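Local coordinates for CTP:phosphocholine Cytidylyltransferase (Streptococcus pneumoniae, PDB 1JYK), which catalyses the transfer of a cytidylyl group from CTP to phosphocholine, giving CDP-choline and pyrophosphate, at residues Asp238-Gln241 with Asp242-Leu246; Leu50-Asn54 with Gln55-Ile59; Ile76-Gly79 with Tyr80-Gln84. All blocks are in the same frame, centred on the assembly; numbering follows the deposited sequence.

Interaction 1 of 3, residues Asp238-Gln241 with Asp242-Leu246; sequences DSVQ and DYRKL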
loop_
_atom_site.group_PDB
_atom_site.type_symbol
_atom_site.label_atom_id
_atom_site.label_comp_id
_atom_site.label_asym_id
_atom_site.label_seq_id
_atom_site.Cartn_x
_atom_site.Cartn_y
_atom_site.Cartn_z
ATOM N N ASP A 238 -2.594 -10.713 7.906
ATOM C CA ASP A 238 -4.035 -10.519 7.848
ATOM C C ASP A 238 -4.758 -10.962 9.107
ATOM O O ASP A 238 -5.966 -10.766 9.225
ATOM C CB ASP A 238 -4.623 -11.285 6.654
ATOM C CG ASP A 238 -4.229 -10.682 5.317
ATOM O OD1 ASP A 238 -4.011 -9.453 5.262
ATOM O OD2 ASP A 238 -4.139 -11.439 4.322
ATOM N N SER A 239 -4.029 -11.573 10.034
ATOM C CA SER A 239 -4.618 -12.051 11.282
ATOM C C SER A 239 -3.516 -12.186 12.314
ATOM O O SER A 239 -2.338 -12.167 11.959
ATOM C CB SER A 239 -5.259 -13.419 11.064
ATOM O OG SER A 239 -4.268 -14.397 10.790
ATOM N N VAL A 240 -3.882 -12.324 13.585
ATOM C CA VAL A 240 -2.861 -12.479 14.617
ATOM C C VAL A 240 -2.161 -13.822 14.375
ATOM O O VAL A 240 -1.019 -14.025 14.770
ATOM C CB VAL A 240 -3.468 -12.420 16.044
ATOM C CG1 VAL A 240 -4.378 -13.605 16.283
ATOM C CG2 VAL A 240 -2.358 -12.386 17.078
ATOM N N GLN A 241 -2.851 -14.732 13.692
ATOM C CA GLN A 241 -2.279 -16.036 13.378
ATOM C C GLN A 241 -1.128 -15.844 12.394
ATOM O O GLN A 241 -0.075 -16.472 12.530
ATOM C CB GLN A 241 -3.340 -16.946 12.765
ATOM C CG GLN A 241 -4.239 -17.617 13.796
ATOM C CD GLN A 241 -5.273 -16.672 14.399
ATOM O OE1 GLN A 241 -5.752 -15.742 13.739
ATOM N NE2 GLN A 241 -5.623 -16.911 15.662
ATOM N N ASP A 242 -1.338 -14.980 11.402
ATOM C CA ASP A 242 -0.303 -14.690 10.412
ATOM C C ASP A 242 0.880 -14.100 11.162
ATOM O O ASP A 242 2.036 -14.412 10.881
ATOM C CB ASP A 242 -0.790 -13.659 9.391
ATOM C CG ASP A 242 -1.738 -14.245 8.365
ATOM O OD1 ASP A 242 -1.841 -15.484 8.277
ATOM O OD2 ASP A 242 -2.383 -13.457 7.646
ATOM N N TYR A 243 0.568 -13.229 12.116
ATOM C CA TYR A 243 1.575 -12.563 12.930
ATOM C C TYR A 243 2.398 -13.569 13.730
ATOM O O TYR A 243 3.624 -13.500 13.773
ATOM C CB TYR A 243 0.886 -11.579 13.880
ATOM C CG TYR A 243 1.772 -11.087 14.989
ATOM C CD1 TYR A 243 2.671 -10.046 14.774
ATOM C CD2 TYR A 243 1.730 -11.676 16.250
ATOM C CE1 TYR A 243 3.511 -9.601 15.788
ATOM C CE2 TYR A 243 2.564 -11.240 17.271
ATOM C CZ TYR A 243 3.451 -10.201 17.029
ATOM O OH TYR A 243 4.278 -9.764 18.032
ATOM N N ARG A 244 1.715 -14.503 14.378
ATOM C CA ARG A 244 2.397 -15.510 15.176
ATOM C C ARG A 244 3.319 -16.381 14.320
ATOM O O ARG A 244 4.438 -16.699 14.719
ATOM C CB ARG A 244 1.362 -16.371 15.908
ATOM C CG ARG A 244 0.763 -15.662 17.106
ATOM C CD ARG A 244 -0.563 -16.254 17.541
ATOM N NE ARG A 244 -1.194 -15.427 18.569
ATOM C CZ ARG A 244 -2.456 -15.566 18.970
ATOM N NH1 ARG A 244 -3.225 -16.506 18.424
ATOM N NH2 ARG A 244 -2.954 -14.764 19.906
ATOM N N LYS A 245 2.849 -16.761 13.138
ATOM C CA LYS A 245 3.648 -17.585 12.244
ATOM C C LYS A 245 4.907 -16.849 11.796
ATOM O O LYS A 245 5.989 -17.428 11.764
ATOM C CB LYS A 245 2.813 -17.999 11.034
ATOM C CG LYS A 245 1.867 -19.145 11.345
ATOM C CD LYS A 245 0.779 -19.307 10.302
ATOM C CE LYS A 245 -0.179 -20.419 10.709
ATOM N NZ LYS A 245 -1.084 -20.827 9.598
ATOM N N LEU A 246 4.763 -15.571 11.456
ATOM C CA LEU A 246 5.897 -14.764 11.015
ATOM C C LEU A 246 6.936 -14.637 12.122
ATOM O O LEU A 246 8.137 -14.701 11.869
ATOM C CB LEU A 246 5.437 -13.361 10.605
ATOM C CG LEU A 246 6.557 -12.368 10.274
ATOM C CD1 LEU A 246 7.377 -12.886 9.094
ATOM C CD2 LEU A 246 5.954 -11.004 9.947
HETATM O O HOH W 1 -4.893 -15.053 8.067
#
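Two groups across the start of the helix grip Ser239 OG: the amide of Asp242, with Asp242 N 3.0 Å from Ser239 OG, and a water whose oxygen lies 2.9 Å from the same hydroxyl oxygen. The amide donates at an N-H...O angle of 154°, which identifies Ser239 as the N-cap of helix 240-250. Its first torsion, 67°, sets OG between the backbone N and the carbonyl carbon, and this turns the oxygen back toward the first turn of amides.

Asp242 answers with its own carboxylate. Asp242 OD2 receives the amide N of Asp238 at 2.8 Å, through the lone pair that faces away from OD1. The same oxygen takes a weak bond from the water on Ser239 OG, so direct and water-mediated links both close the cap. Beyond it the regular ladder begins: Tyr243 N donates to Ser239 O (3.1 Å), and Arg244 N to Val240 O (2.8 Å).

One turn on, Val240 and Arg244 pack side chain to side chain. The arginine, extended from CG to NE, brings its guanidinium over the valine, and Val240 CG2 sits 3.4 Å above that plane, displaced toward the rim. Gln241 runs alongside the same arginine, pointing the same way, with its amide plane turned 87° from the guanidinium. Tyr243 departs from this side, although Val240 O lies at the edge of its ring, in plane. Val240 and Tyr243 both pack on Leu42, joining the helix to the loop that follows strand 27-32.

Chemically, the cap gives partners to two amides, Asp242's in the first turn and Asp238's just before the cap. The negative Asp242 probably suits the helix dipole; against this, Asp238 OD2 lies 4.3 Å from Asp242 OD2, a like-charge approach the helix N-terminus may offset.

Interaction 2 of 3, residues Leu50-Asn54 with Gln55-Ile59; sequences LVQVN and QKPLI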
loop_
_atom_site.group_PDB
_atom_site.type_symbol
_atom_site.label_atom_id
_atom_site.label_comp_id
_atom_site.label_asym_id
_atom_site.label_seq_id
_atom_site.Cartn_x
_atom_site.Cartn_y
_atom_site.Cartn_z
ATOM N N LEU A 50 2.421 -0.155 13.581
ATOM C CA LEU A 50 3.398 -0.157 14.665
ATOM C C LEU A 50 3.468 -1.469 15.458
ATOM O O LEU A 50 4.147 -1.552 16.484
ATOM C CB LEU A 50 3.137 1.032 15.597
ATOM C CG LEU A 50 3.277 2.408 14.921
ATOM C CD1 LEU A 50 3.066 3.495 15.963
ATOM C CD2 LEU A 50 4.650 2.564 14.269
ATOM N N VAL A 51 2.763 -2.493 14.984
ATOM C CA VAL A 51 2.812 -3.795 15.635
ATOM C C VAL A 51 4.263 -4.250 15.431
ATOM O O VAL A 51 4.826 -4.092 14.344
ATOM C CB VAL A 51 1.820 -4.789 14.967
ATOM C CG1 VAL A 51 2.215 -6.226 15.272
ATOM C CG2 VAL A 51 0.414 -4.526 15.481
ATOM N N GLN A 52 4.878 -4.796 16.470
ATOM C CA GLN A 52 6.271 -5.213 16.361
ATOM C C GLN A 52 6.509 -6.675 15.997
ATOM O O GLN A 52 5.910 -7.581 16.573
ATOM C CB GLN A 52 7.003 -4.896 17.666
ATOM C CG GLN A 52 6.748 -3.491 18.171
ATOM C CD GLN A 52 7.591 -3.135 19.372
ATOM O OE1 GLN A 52 8.585 -3.795 19.671
ATOM N NE2 GLN A 52 7.200 -2.079 20.070
ATOM N N VAL A 53 7.375 -6.893 15.015
ATOM C CA VAL A 53 7.745 -8.238 14.604
ATOM C C VAL A 53 9.247 -8.260 14.820
ATOM O O VAL A 53 9.961 -7.338 14.415
ATOM C CB VAL A 53 7.378 -8.543 13.118
ATOM C CG1 VAL A 53 5.894 -8.311 12.907
ATOM C CG2 VAL A 53 8.193 -7.690 12.167
ATOM N N ASN A 54 9.723 -9.302 15.489
ATOM C CA ASN A 54 11.138 -9.407 15.802
ATOM C C ASN A 54 11.545 -8.135 16.540
ATOM O O ASN A 54 12.600 -7.552 16.271
ATOM C CB ASN A 54 11.975 -9.567 14.533
ATOM C CG ASN A 54 13.305 -10.251 14.795
ATOM O OD1 ASN A 54 13.487 -10.906 15.819
ATOM N ND2 ASN A 54 14.239 -10.100 13.866
ATOM N N GLN A 55 10.670 -7.698 17.444
ATOM C CA GLN A 55 10.895 -6.524 18.285
ATOM C C GLN A 55 11.091 -5.191 17.577
ATOM O O GLN A 55 11.770 -4.308 18.100
ATOM C CB GLN A 55 12.098 -6.771 19.206
ATOM C CG GLN A 55 11.967 -8.000 20.104
ATOM C CD GLN A 55 10.694 -7.992 20.956
ATOM O OE1 GLN A 55 10.128 -9.050 21.254
ATOM N NE2 GLN A 55 10.242 -6.798 21.352
ATOM N N LYS A 56 10.492 -5.033 16.401
ATOM C CA LYS A 56 10.622 -3.788 15.647
ATOM C C LYS A 56 9.314 -3.474 14.921
ATOM O O LYS A 56 8.771 -4.331 14.233
ATOM C CB LYS A 56 11.768 -3.923 14.638
ATOM C CG LYS A 56 12.032 -2.692 13.790
ATOM C CD LYS A 56 13.349 -2.839 13.035
ATOM C CE LYS A 56 13.612 -1.649 12.135
ATOM N NZ LYS A 56 13.962 -0.451 12.935
ATOM N N PRO A 57 8.779 -2.247 15.084
ATOM C CA PRO A 57 7.523 -1.885 14.408
ATOM C C PRO A 57 7.590 -2.173 12.913
ATOM O O PRO A 57 8.577 -1.849 12.253
ATOM C CB PRO A 57 7.370 -0.393 14.694
ATOM C CG PRO A 57 8.116 -0.189 15.979
ATOM C CD PRO A 57 9.293 -1.139 15.910
ATOM N N LEU A 58 6.536 -2.784 12.384
ATOM C CA LEU A 58 6.470 -3.137 10.969
ATOM C C LEU A 58 6.866 -2.020 10.012
ATOM O O LEU A 58 7.647 -2.234 9.087
ATOM C CB LEU A 58 5.057 -3.599 10.607
ATOM C CG LEU A 58 4.668 -5.040 10.927
ATOM C CD1 LEU A 58 3.190 -5.228 10.624
ATOM C CD2 LEU A 58 5.503 -6.001 10.113
ATOM N N ILE A 59 6.318 -0.828 10.225
ATOM C CA ILE A 59 6.599 0.289 9.334
ATOM C C ILE A 59 8.077 0.688 9.277
ATOM O O ILE A 59 8.540 1.215 8.261
ATOM C CB ILE A 59 5.729 1.526 9.707
ATOM C CG1 ILE A 59 5.694 2.508 8.534
ATOM C CG2 ILE A 59 6.257 2.189 10.972
ATOM C CD1 ILE A 59 4.554 3.508 8.618
HETATM O O HOH W 2 8.487 -8.752 18.330
#
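Val53 and Leu58 meet by their methyl groups, Val53 CG1 lying 3.6 Å from Leu58 CD2, with the two side chains crossing at about a right angle. At the open end of the hairpin Leu50 reaches over with one branch: Leu50 CD2 is 3.7 Å from Ile59 CG2, the pair running side by side, and 4.0 Å from Pro57 CB. Gln52 is laid alongside the proline ring, its CG 4.1 Å from Pro57 CD. At chi1 -62° Leu50 CG sits beside the backbone N; at chi2 -177° CD1 continues the chain and CD2, the side branch, meets Pro57 and Ile59.

A hairpin with a two-residue loop positions these groups. Val53 to Lys56 form a type I' turn, the form well suited to such tight antiparallel connections, with Asn54 and Gln55 at its corners. Val53 and Lys56 are the hydrogen-bonded pair: Val53 N donates to Lys56 O at 3.0 Å, while Lys56 N returns the bond to Val53 O from 63° above the carbonyl plane. Leu58 N closes the ladder on Val51 O at 2.9 Å. A water accepting from Gln55 N (2.6 Å) and weakly donating to Gln52 O spans the turn.

Farther out, Lys56 NZ forms salt bridges with Glu60 and Glu64 of helix 58-68, which begins directly from the second strand. Val53 packs on Leu246 and Leu250 of helix 240-250, and Pro57 on Tyr87 of helix 87-92.

Interaction 3 of 3, residues Ile76-Gly79 with Tyr80-Gln84; sequences IIVG and YLKEQ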
loop_
_atom_site.group_PDB
_atom_site.type_symbol
_atom_site.label_atom_id
_atom_site.label_comp_id
_atom_site.label_asym_id
_atom_site.label_seq_id
_atom_site.Cartn_x
_atom_site.Cartn_y
_atom_site.Cartn_z
ATOM N N ILE A 76 3.333 9.417 5.497
ATOM C CA ILE A 76 2.567 8.367 6.141
ATOM C C ILE A 76 1.173 8.867 6.494
ATOM O O ILE A 76 1.026 9.889 7.168
ATOM C CB ILE A 76 3.263 7.871 7.424
ATOM C CG1 ILE A 76 4.712 7.497 7.115
ATOM C CG2 ILE A 76 2.507 6.684 8.004
ATOM C CD1 ILE A 76 5.482 7.003 8.314
ATOM N N ILE A 77 0.153 8.160 6.015
ATOM C CA ILE A 77 -1.220 8.517 6.320
ATOM C C ILE A 77 -1.562 7.863 7.660
ATOM O O ILE A 77 -1.559 6.638 7.781
ATOM C CB ILE A 77 -2.204 7.999 5.243
ATOM C CG1 ILE A 77 -1.717 8.387 3.843
ATOM C CG2 ILE A 77 -3.591 8.567 5.512
ATOM C CD1 ILE A 77 -1.352 9.855 3.693
ATOM N N VAL A 78 -1.853 8.684 8.665
ATOM C CA VAL A 78 -2.183 8.178 9.992
ATOM C C VAL A 78 -3.608 8.552 10.382
ATOM O O VAL A 78 -4.198 9.476 9.812
ATOM C CB VAL A 78 -1.192 8.725 11.076
ATOM C CG1 VAL A 78 0.238 8.354 10.709
ATOM C CG2 VAL A 78 -1.325 10.246 11.210
ATOM N N GLY A 79 -4.156 7.825 11.350
ATOM C CA GLY A 79 -5.506 8.091 11.814
ATOM C C GLY A 79 -5.705 7.476 13.184
ATOM O O GLY A 79 -5.619 8.164 14.208
ATOM N N TYR A 80 -5.961 6.172 13.195
ATOM C CA TYR A 80 -6.164 5.416 14.422
ATOM C C TYR A 80 -4.881 5.445 15.266
ATOM O O TYR A 80 -3.815 5.052 14.786
ATOM C CB TYR A 80 -6.524 3.974 14.059
ATOM C CG TYR A 80 -6.721 3.062 15.240
ATOM C CD1 TYR A 80 -5.941 1.913 15.396
ATOM C CD2 TYR A 80 -7.696 3.332 16.198
ATOM C CE1 TYR A 80 -6.129 1.056 16.472
ATOM C CE2 TYR A 80 -7.893 2.483 17.280
ATOM C CZ TYR A 80 -7.106 1.347 17.413
ATOM O OH TYR A 80 -7.289 0.506 18.486
ATOM N N LEU A 81 -4.990 5.912 16.512
ATOM C CA LEU A 81 -3.844 6.009 17.434
ATOM C C LEU A 81 -2.634 6.720 16.810
ATOM O O LEU A 81 -1.477 6.360 17.063
ATOM C CB LEU A 81 -3.433 4.609 17.923
ATOM C CG LEU A 81 -4.532 3.748 18.568
ATOM C CD1 LEU A 81 -3.994 2.362 18.892
ATOM C CD2 LEU A 81 -5.036 4.429 19.830
ATOM N N LYS A 82 -2.913 7.754 16.020
ATOM C CA LYS A 82 -1.875 8.503 15.323
ATOM C C LYS A 82 -0.738 9.060 16.176
ATOM O O LYS A 82 0.389 9.204 15.688
ATOM C CB LYS A 82 -2.505 9.635 14.514
ATOM C CG LYS A 82 -3.082 10.749 15.353
ATOM C CD LYS A 82 -3.678 11.832 14.468
ATOM C CE LYS A 82 -4.121 13.021 15.289
ATOM N NZ LYS A 82 -5.183 12.617 16.243
ATOM N N GLU A 83 -1.015 9.363 17.442
ATOM C CA GLU A 83 0.020 9.921 18.311
ATOM C C GLU A 83 1.216 8.984 18.512
ATOM O O GLU A 83 2.300 9.422 18.893
ATOM C CB GLU A 83 -0.577 10.324 19.668
ATOM C CG GLU A 83 -1.183 9.178 20.470
ATOM C CD GLU A 83 -2.594 8.799 20.021
ATOM O OE1 GLU A 83 -3.212 9.557 19.236
ATOM O OE2 GLU A 83 -3.081 7.733 20.459
ATOM N N GLN A 84 1.030 7.698 18.239
ATOM C CA GLN A 84 2.127 6.754 18.397
ATOM C C GLN A 84 3.133 6.866 17.256
ATOM O O GLN A 84 4.249 6.358 17.358
ATOM C CB GLN A 84 1.585 5.324 18.502
ATOM C CG GLN A 84 0.819 5.082 19.809
ATOM C CD GLN A 84 0.451 3.628 20.042
ATOM O OE1 GLN A 84 1.199 2.715 19.681
ATOM N NE2 GLN A 84 -0.706 3.406 20.657
HETATM O O HOH W 3 -2.839 5.653 12.332
HETATM O O HOH W 4 -6.925 9.845 15.892
#
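Val78 and Lys82 cross at about a right angle, Val78 CG2 touching Lys82 CB at 3.6 Å, where strand 74-78 of the central sheet runs into a type II beta turn from Gly79 to Lys82. The contact is made by the root of the lysine: the same CB lies 3.5 Å from Gly79 O. Lys82 CG lies between the backbone N and the carbonyl carbon (chi1 70°), and the chain continues away from the valine to a cation-pi contact with Phe98 in the neighbouring parallel strand 95-98.

The turn itself is recognised by its corners: Tyr80 is in the polyproline region, whereas Leu81 has the positive phi of the left-handed helical region. Gly79 takes phi -161° and psi -80°, where a CB would press on Tyr80 N. Lys82 N donates to Gly79 O across 3.3 Å, from well above the carbonyl plane rather than along a lone pair. This long closure is supplemented at the same oxygen by a water donating at 2.7 Å, which also accepts a weak bond from Lys82 NZ.

At the corner, the flat face of Tyr80 is turned to its neighbour: Leu81 CG stands 3.6 Å above the ring plane, over the centre. The ring projects from the turn with CG anti to the backbone N, and its hydroxyl is bound to Thr43 O in the loop after strand 27-32, which carries the glycine-rich signature of nucleotidyltransferases. The turn thus ties the end of one central strand to the loop leaving its parallel neighbour. Beyond it a 3-10 segment follows, in which Gln84 N bonds to Leu81 O.

A second water bridges the backbone across the junction, accepting from Gly79 N and donating to Tyr80 O, with its oxygen 2.7 Å from each of these two atoms.

Overall arrangement
Interaction 2 lies between the others, its centre about 13 Å from that of interaction 1 and about 15 Å from that of interaction 3; interactions 1 and 3 do not touch, their nearest atoms being about 13 Å apart. Tyr243 OH probably hydrogen-bonds Gln52 O at 3.1 Å, joining the C-terminal helix to the hairpin. Toward interaction 3, Ile59 CD1 meets Ile76 CD1 at 3.6 Å, packing helix 58-68 on strand 74-78. Strand 27-32, this helix and strand 74-78 form a beta-alpha-beta crossover, with the hairpin inserted before the helix. All three contacts reach the signature loop after strand 27-32, which in this family probably contributes to nucleotide binding.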